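Polysaccharide biosynthesis protein CapD (PDB 6BWC) probably acts on UDP-N-acetylglucosamine as an NADP-dependent short-chain dehydrogenase-type enzyme on the route to CMP-pseudaminic acid, the activated sugar for flagellin glycosylation. Local coordinates at residues Tyr69-Phe83 with Asn111-Val125. The protein carries 2 engineered substitutions. Residues are numbered along the deposited sequence; the frame is centred on the assembly and turned at random.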
loop_
_atom_site.group_PDB
_atom_site.type_symbol
_atom_site.label_atom_id
_atom_site.label_comp_id
_atom_site.label_asym_id
_atom_site.label_seq_id
_atom_site.Cartn_x
_atom_site.Cartn_y
_atom_site.Cartn_z
ATOM N N TYR C 69 -7.395 -7.944 1.458
ATOM C CA TYR C 69 -8.580 -7.870 0.595
ATOM C C TYR C 69 -8.540 -8.901 -0.555
ATOM O O TYR C 69 -9.441 -9.721 -0.689
ATOM C CB TYR C 69 -8.819 -6.467 0.018
ATOM C CG TYR C 69 -9.929 -6.485 -1.017
ATOM C CD1 TYR C 69 -11.284 -6.442 -0.641
ATOM C CD2 TYR C 69 -9.628 -6.620 -2.376
ATOM C CE1 TYR C 69 -12.293 -6.515 -1.601
ATOM C CE2 TYR C 69 -10.629 -6.691 -3.349
ATOM C CZ TYR C 69 -11.960 -6.644 -2.969
ATOM O OH TYR C 69 -12.913 -6.713 -3.971
ATOM N N ASP C 70 -7.494 -8.820 -1.383
ATOM C CA ASP C 70 -7.230 -9.757 -2.499
ATOM C C ASP C 70 -7.465 -11.238 -2.224
ATOM O O ASP C 70 -7.826 -11.971 -3.139
ATOM C CB ASP C 70 -5.756 -9.662 -2.907
ATOM C CG ASP C 70 -5.426 -8.432 -3.730
ATOM O OD1 ASP C 70 -6.303 -7.566 -3.916
ATOM O OD2 ASP C 70 -4.263 -8.364 -4.181
ATOM N N ARG C 71 -7.177 -11.689 -1.006
ATOM C CA ARG C 71 -7.401 -13.083 -0.627
ATOM C C ARG C 71 -8.831 -13.355 -0.151
ATOM O O ARG C 71 -9.388 -14.431 -0.352
ATOM C CB ARG C 71 -6.422 -13.472 0.460
ATOM C CG ARG C 71 -6.566 -14.897 0.961
ATOM C CD ARG C 71 -6.588 -15.927 -0.160
ATOM N NE ARG C 71 -6.050 -17.201 0.299
ATOM C CZ ARG C 71 -6.196 -18.370 -0.321
ATOM N NH1 ARG C 71 -6.903 -18.487 -1.442
ATOM N NH2 ARG C 71 -5.623 -19.451 0.213
ATOM N N VAL C 72 -9.410 -12.371 0.515
ATOM C CA VAL C 72 -10.837 -12.377 0.818
ATOM C C VAL C 72 -11.620 -12.427 -0.492
ATOM O O VAL C 72 -12.611 -13.136 -0.602
ATOM C CB VAL C 72 -11.200 -11.158 1.702
ATOM C CG1 VAL C 72 -12.695 -10.965 1.820
ATOM C CG2 VAL C 72 -10.634 -11.388 3.085
ATOM N N PHE C 73 -11.138 -11.682 -1.478
ATOM C CA PHE C 73 -11.715 -11.640 -2.806
ATOM C C PHE C 73 -11.851 -13.018 -3.449
ATOM O O PHE C 73 -12.962 -13.414 -3.831
ATOM C CB PHE C 73 -10.865 -10.748 -3.718
ATOM C CG PHE C 73 -11.471 -10.535 -5.051
ATOM C CD1 PHE C 73 -12.580 -9.699 -5.183
ATOM C CD2 PHE C 73 -10.970 -11.206 -6.175
ATOM C CE1 PHE C 73 -13.172 -9.513 -6.421
ATOM C CE2 PHE C 73 -11.550 -11.020 -7.418
ATOM C CZ PHE C 73 -12.659 -10.177 -7.539
ATOM N N SER C 74 -10.727 -13.730 -3.562
ATOM C CA SER C 74 -10.690 -15.008 -4.280
ATOM C C SER C 74 -11.329 -16.150 -3.536
ATOM O O SER C 74 -11.711 -17.126 -4.159
ATOM C CB SER C 74 -9.255 -15.403 -4.623
ATOM O OG SER C 74 -8.424 -15.355 -3.470
ATOM N N ALA C 75 -11.397 -16.062 -2.213
ATOM C CA ALA C 75 -12.171 -16.998 -1.411
ATOM C C ALA C 75 -13.639 -16.851 -1.676
ATOM O O ALA C 75 -14.346 -17.828 -1.605
ATOM C CB ALA C 75 -11.916 -16.775 0.061
ATOM N N MET C 76 -14.098 -15.630 -1.940
ATOM C CA MET C 76 -15.518 -15.376 -2.285
ATOM C C MET C 76 -15.968 -15.690 -3.732
ATOM O O MET C 76 -17.152 -15.550 -4.060
ATOM C CB MET C 76 -15.897 -13.918 -1.967
ATOM C CG MET C 76 -16.026 -13.634 -0.490
ATOM S SD MET C 76 -16.742 -12.019 -0.222
ATOM C CE MET C 76 -16.245 -11.798 1.485
ATOM N N GLU C 77 -15.042 -16.080 -4.588
ATOM C CA GLU C 77 -15.357 -16.269 -5.994
ATOM C C GLU C 77 -16.552 -17.207 -6.170
ATOM O O GLU C 77 -16.586 -18.316 -5.616
ATOM C CB GLU C 77 -14.124 -16.751 -6.760
ATOM C CG GLU C 77 -14.386 -17.392 -8.113
ATOM C CD GLU C 77 -14.593 -18.908 -8.044
ATOM O OE1 GLU C 77 -15.382 -19.412 -8.871
ATOM O OE2 GLU C 77 -13.968 -19.609 -7.206
ATOM N N ASN C 78 -17.545 -16.700 -6.907
ATOM C CA ASN C 78 -18.758 -17.437 -7.262
ATOM C C ASN C 78 -19.489 -18.065 -6.049
ATOM O O ASN C 78 -20.235 -19.038 -6.190
ATOM C CB ASN C 78 -18.418 -18.440 -8.392
ATOM C CG ASN C 78 -19.553 -19.401 -8.732
ATOM O OD1 ASN C 78 -20.621 -18.994 -9.170
ATOM N ND2 ASN C 78 -19.318 -20.680 -8.521
ATOM N N ILE C 79 -19.322 -17.444 -4.880
ATOM C CA ILE C 79 -19.955 -17.903 -3.641
ATOM C C ILE C 79 -21.266 -17.184 -3.382
ATOM O O ILE C 79 -21.445 -16.031 -3.771
ATOM C CB ILE C 79 -18.972 -17.876 -2.440
ATOM C CG1 ILE C 79 -18.580 -19.322 -2.164
ATOM C CG2 ILE C 79 -19.560 -17.275 -1.168
ATOM C CD1 ILE C 79 -17.319 -19.471 -1.382
ATOM N N ASP C 80 -22.184 -17.906 -2.753
ATOM C CA ASP C 80 -23.530 -17.452 -2.556
ATOM C C ASP C 80 -23.761 -16.907 -1.153
ATOM O O ASP C 80 -24.442 -15.894 -1.016
ATOM C CB ASP C 80 -24.505 -18.579 -2.871
ATOM C CG ASP C 80 -24.510 -18.945 -4.354
ATOM O OD1 ASP C 80 -24.468 -18.033 -5.222
ATOM O OD2 ASP C 80 -24.569 -20.160 -4.657
ATOM N N TYR C 81 -23.197 -17.533 -0.117
ATOM C CA TYR C 81 -23.502 -17.144 1.284
ATOM C C TYR C 81 -22.244 -17.048 2.145
ATOM O O TYR C 81 -21.552 -18.036 2.354
ATOM C CB TYR C 81 -24.509 -18.132 1.906
ATOM C CG TYR C 81 -25.823 -18.235 1.150
ATOM C CD1 TYR C 81 -26.776 -17.252 1.254
ATOM C CD2 TYR C 81 -26.090 -19.318 0.321
ATOM C CE1 TYR C 81 -27.968 -17.328 0.547
ATOM C CE2 TYR C 81 -27.273 -19.408 -0.388
ATOM C CZ TYR C 81 -28.208 -18.409 -0.279
ATOM O OH TYR C 81 -29.375 -18.497 -0.991
ATOM N N VAL C 82 -21.971 -15.846 2.639
ATOM C CA VAL C 82 -20.781 -15.530 3.453
ATOM C C VAL C 82 -21.155 -15.413 4.957
ATOM O O VAL C 82 -21.980 -14.599 5.336
ATOM C CB VAL C 82 -20.112 -14.206 2.952
ATOM C CG1 VAL C 82 -18.891 -13.834 3.772
ATOM C CG2 VAL C 82 -19.690 -14.326 1.499
ATOM N N PHE C 83 -20.537 -16.231 5.798
ATOM C CA PHE C 83 -20.600 -16.034 7.245
ATOM C C PHE C 83 -19.287 -15.405 7.758
ATOM O O PHE C 83 -18.256 -16.103 7.828
ATOM C CB PHE C 83 -20.821 -17.371 7.983
ATOM C CG PHE C 83 -22.126 -18.048 7.691
ATOM C CD1 PHE C 83 -23.249 -17.781 8.464
ATOM C CD2 PHE C 83 -22.216 -19.027 6.688
ATOM C CE1 PHE C 83 -24.451 -18.447 8.230
ATOM C CE2 PHE C 83 -23.418 -19.693 6.448
ATOM C CZ PHE C 83 -24.536 -19.398 7.222
ATOM N N ASN C 111 -13.108 -5.150 4.175
ATOM C CA ASN C 111 -12.662 -6.041 3.122
ATOM C C ASN C 111 -13.770 -7.048 2.755
ATOM O O ASN C 111 -14.054 -7.205 1.574
ATOM C CB ASN C 111 -11.336 -6.739 3.481
ATOM C CG ASN C 111 -10.142 -5.793 3.452
ATOM O OD1 ASN C 111 -10.159 -4.763 2.740
ATOM N ND2 ASN C 111 -9.084 -6.134 4.237
ATOM N N VAL C 112 -14.420 -7.672 3.744
ATOM C CA VAL C 112 -15.550 -8.558 3.468
ATOM C C VAL C 112 -16.628 -7.841 2.622
ATOM O O VAL C 112 -17.015 -8.315 1.543
ATOM C CB VAL C 112 -16.143 -9.125 4.782
ATOM C CG1 VAL C 112 -17.522 -9.748 4.589
ATOM C CG2 VAL C 112 -15.198 -10.156 5.361
ATOM N N ILE C 113 -17.078 -6.691 3.110
ATOM C CA ILE C 113 -18.167 -5.934 2.489
ATOM C C ILE C 113 -17.867 -5.594 1.019
ATOM O O ILE C 113 -18.680 -5.858 0.113
ATOM C CB ILE C 113 -18.468 -4.656 3.322
ATOM C CG1 ILE C 113 -19.136 -5.075 4.648
ATOM C CG2 ILE C 113 -19.375 -3.682 2.558
ATOM C CD1 ILE C 113 -19.150 -4.037 5.749
ATOM N N LYS C 114 -16.686 -5.018 0.813
ATOM C CA LYS C 114 -16.171 -4.643 -0.494
ATOM C C LYS C 114 -16.032 -5.858 -1.435
ATOM O O LYS C 114 -16.429 -5.807 -2.596
ATOM C CB LYS C 114 -14.812 -3.993 -0.263
ATOM C CG LYS C 114 -14.189 -3.299 -1.455
ATOM C CD LYS C 114 -12.737 -2.865 -1.156
ATOM C CE LYS C 114 -11.863 -2.822 -2.440
ATOM N NZ LYS C 114 -10.436 -3.238 -2.213
ATOM N N ALA C 115 -15.471 -6.944 -0.912
ATOM C CA ALA C 115 -15.268 -8.181 -1.661
ATOM C C ALA C 115 -16.574 -8.892 -2.025
ATOM O O ALA C 115 -16.675 -9.531 -3.097
ATOM C CB ALA C 115 -14.399 -9.135 -0.860
ATOM N N ALA C 116 -17.541 -8.827 -1.102
ATOM C CA ALA C 116 -18.834 -9.472 -1.257
ATOM C C ALA C 116 -19.680 -8.778 -2.323
ATOM O O ALA C 116 -20.347 -9.452 -3.137
ATOM C CB ALA C 116 -19.549 -9.487 0.078
ATOM N N ILE C 117 -19.635 -7.441 -2.330
ATOM C CA ILE C 117 -20.252 -6.655 -3.409
ATOM C C ILE C 117 -19.596 -6.972 -4.741
ATOM O O ILE C 117 -20.295 -7.203 -5.710
ATOM C CB ILE C 117 -20.186 -5.137 -3.136
ATOM C CG1 ILE C 117 -21.122 -4.791 -1.971
ATOM C CG2 ILE C 117 -20.556 -4.324 -4.380
ATOM C CD1 ILE C 117 -20.790 -3.493 -1.286
ATOM N N ALA C 118 -18.264 -7.004 -4.771
ATOM C CA ALA C 118 -17.509 -7.225 -6.016
ATOM C C ALA C 118 -17.775 -8.594 -6.652
ATOM O O ALA C 118 -17.842 -8.680 -7.869
ATOM C CB ALA C 118 -16.011 -7.016 -5.795
ATOM N N GLN C 119 -17.940 -9.641 -5.836
ATOM C CA GLN C 119 -18.223 -11.008 -6.337
ATOM C C GLN C 119 -19.717 -11.360 -6.483
ATOM O O GLN C 119 -20.069 -12.511 -6.823
ATOM C CB GLN C 119 -17.519 -12.049 -5.458
ATOM C CG GLN C 119 -16.008 -11.984 -5.570
ATOM C CD GLN C 119 -15.466 -12.731 -6.775
ATOM O OE1 GLN C 119 -16.182 -12.968 -7.752
ATOM N NE2 GLN C 119 -14.198 -13.145 -6.694
ATOM N N LYS C 120 -20.584 -10.373 -6.241
ATOM C CA LYS C 120 -22.030 -10.521 -6.401
ATOM C C LYS C 120 -22.578 -11.682 -5.564
ATOM O O LYS C 120 -23.369 -12.499 -6.040
ATOM C CB LYS C 120 -22.369 -10.675 -7.875
ATOM C CG LYS C 120 -21.658 -9.644 -8.726
ATOM C CD LYS C 120 -22.200 -9.583 -10.149
ATOM C CE LYS C 120 -21.933 -8.223 -10.788
ATOM N NZ LYS C 120 -23.092 -7.766 -11.600
ATOM N N VAL C 121 -22.099 -11.731 -4.321
ATOM C CA VAL C 121 -22.588 -12.624 -3.277
ATOM C C VAL C 121 -24.071 -12.310 -3.008
ATOM O O VAL C 121 -24.511 -11.178 -3.198
ATOM C CB VAL C 121 -21.717 -12.425 -2.007
ATOM C CG1 VAL C 121 -22.370 -12.947 -0.737
ATOM C CG2 VAL C 121 -20.349 -13.058 -2.210
ATOM N N LYS C 122 -24.835 -13.305 -2.567
ATOM C CA LYS C 122 -26.246 -13.090 -2.244
ATOM C C LYS C 122 -26.453 -12.399 -0.882
ATOM O O LYS C 122 -27.125 -11.363 -0.818
ATOM C CB LYS C 122 -27.042 -14.392 -2.341
ATOM C CG LYS C 122 -26.955 -15.011 -3.726
ATOM C CD LYS C 122 -28.184 -15.832 -4.085
ATOM C CE LYS C 122 -28.084 -16.401 -5.494
ATOM N NZ LYS C 122 -27.100 -17.530 -5.589
ATOM N N LYS C 123 -25.888 -12.976 0.184
ATOM C CA LYS C 123 -26.029 -12.445 1.543
ATOM C C LYS C 123 -24.775 -12.638 2.371
ATOM O O LYS C 123 -23.992 -13.557 2.141
ATOM C CB LYS C 123 -27.164 -13.132 2.302
ATOM C CG LYS C 123 -28.521 -13.133 1.613
ATOM C CD LYS C 123 -29.571 -13.715 2.558
ATOM C CE LYS C 123 -31.010 -13.694 2.035
ATOM N NZ LYS C 123 -31.953 -13.880 3.184
ATOM N N VAL C 124 -24.650 -11.765 3.370
ATOM C CA VAL C 124 -23.595 -11.794 4.369
ATOM C C VAL C 124 -24.224 -11.623 5.736
ATOM O O VAL C 124 -25.085 -10.757 5.917
ATOM C CB VAL C 124 -22.641 -10.616 4.197
ATOM C CG1 VAL C 124 -21.491 -10.698 5.203
ATOM C CG2 VAL C 124 -22.150 -10.566 2.761
ATOM N N VAL C 125 -23.779 -12.438 6.690
ATOM C CA VAL C 125 -24.162 -12.305 8.095
ATOM C C VAL C 125 -22.924 -11.971 8.898
ATOM O O VAL C 125 -22.002 -12.772 8.960
ATOM C CB VAL C 125 -24.799 -13.592 8.628
ATOM C CG1 VAL C 125 -24.979 -13.528 10.141
ATOM C CG2 VAL C 125 -26.139 -13.818 7.931
#
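K114 lays its ammonium over the face of the Y69 ring, NZ 3.4 Å from the ring centroid and almost straight above it, a cation-pi contact backed by a CH-pi contact from CE. The same ring fills a hole between N111, K114, A115 and A118, with the backbone N of A115 at its edge; chi1 of 172°, CG opposite the backbone N, carries it there.

Q119, bent at chi2, sends NE2 to F73 O at 3.1 Å, reaching it from above the carbonyl plane, while the same nitrogen lies over one face of the F73 ring, toward its rim. Between the strands, V82 bonds through both its backbone N and its O: N donates to K123 O at 3.1 Å, nearly straight, and O accepts V125 N, the parallel pattern. Just before the strands, D80 O accepts K122 N, and D80 OD1 forms a salt bridge with K122 NZ at 2.7 Å, met from above the carboxylate plane.

Apolar contacts fill the middle. M76 extends between helix and sheet, SD against the CB atoms of A115 and A116 and CE 3.9 Å from V112 CG1; V72 CG1 meets A115 CB, and V82 CG2 meets V121 CG1.

Helices 69-75 and 111-118 cross at -42° on one side of the sheet; in this Rossmann-type alpha/beta fold the neighbouring parallel strands 81-84 and 123-129 each follow one of these helices, packed on the same face. Strand 9-13 flanks the first strand and 163-169 the second; helix 207-220 packs against Y81, F83 and V125 on the other face.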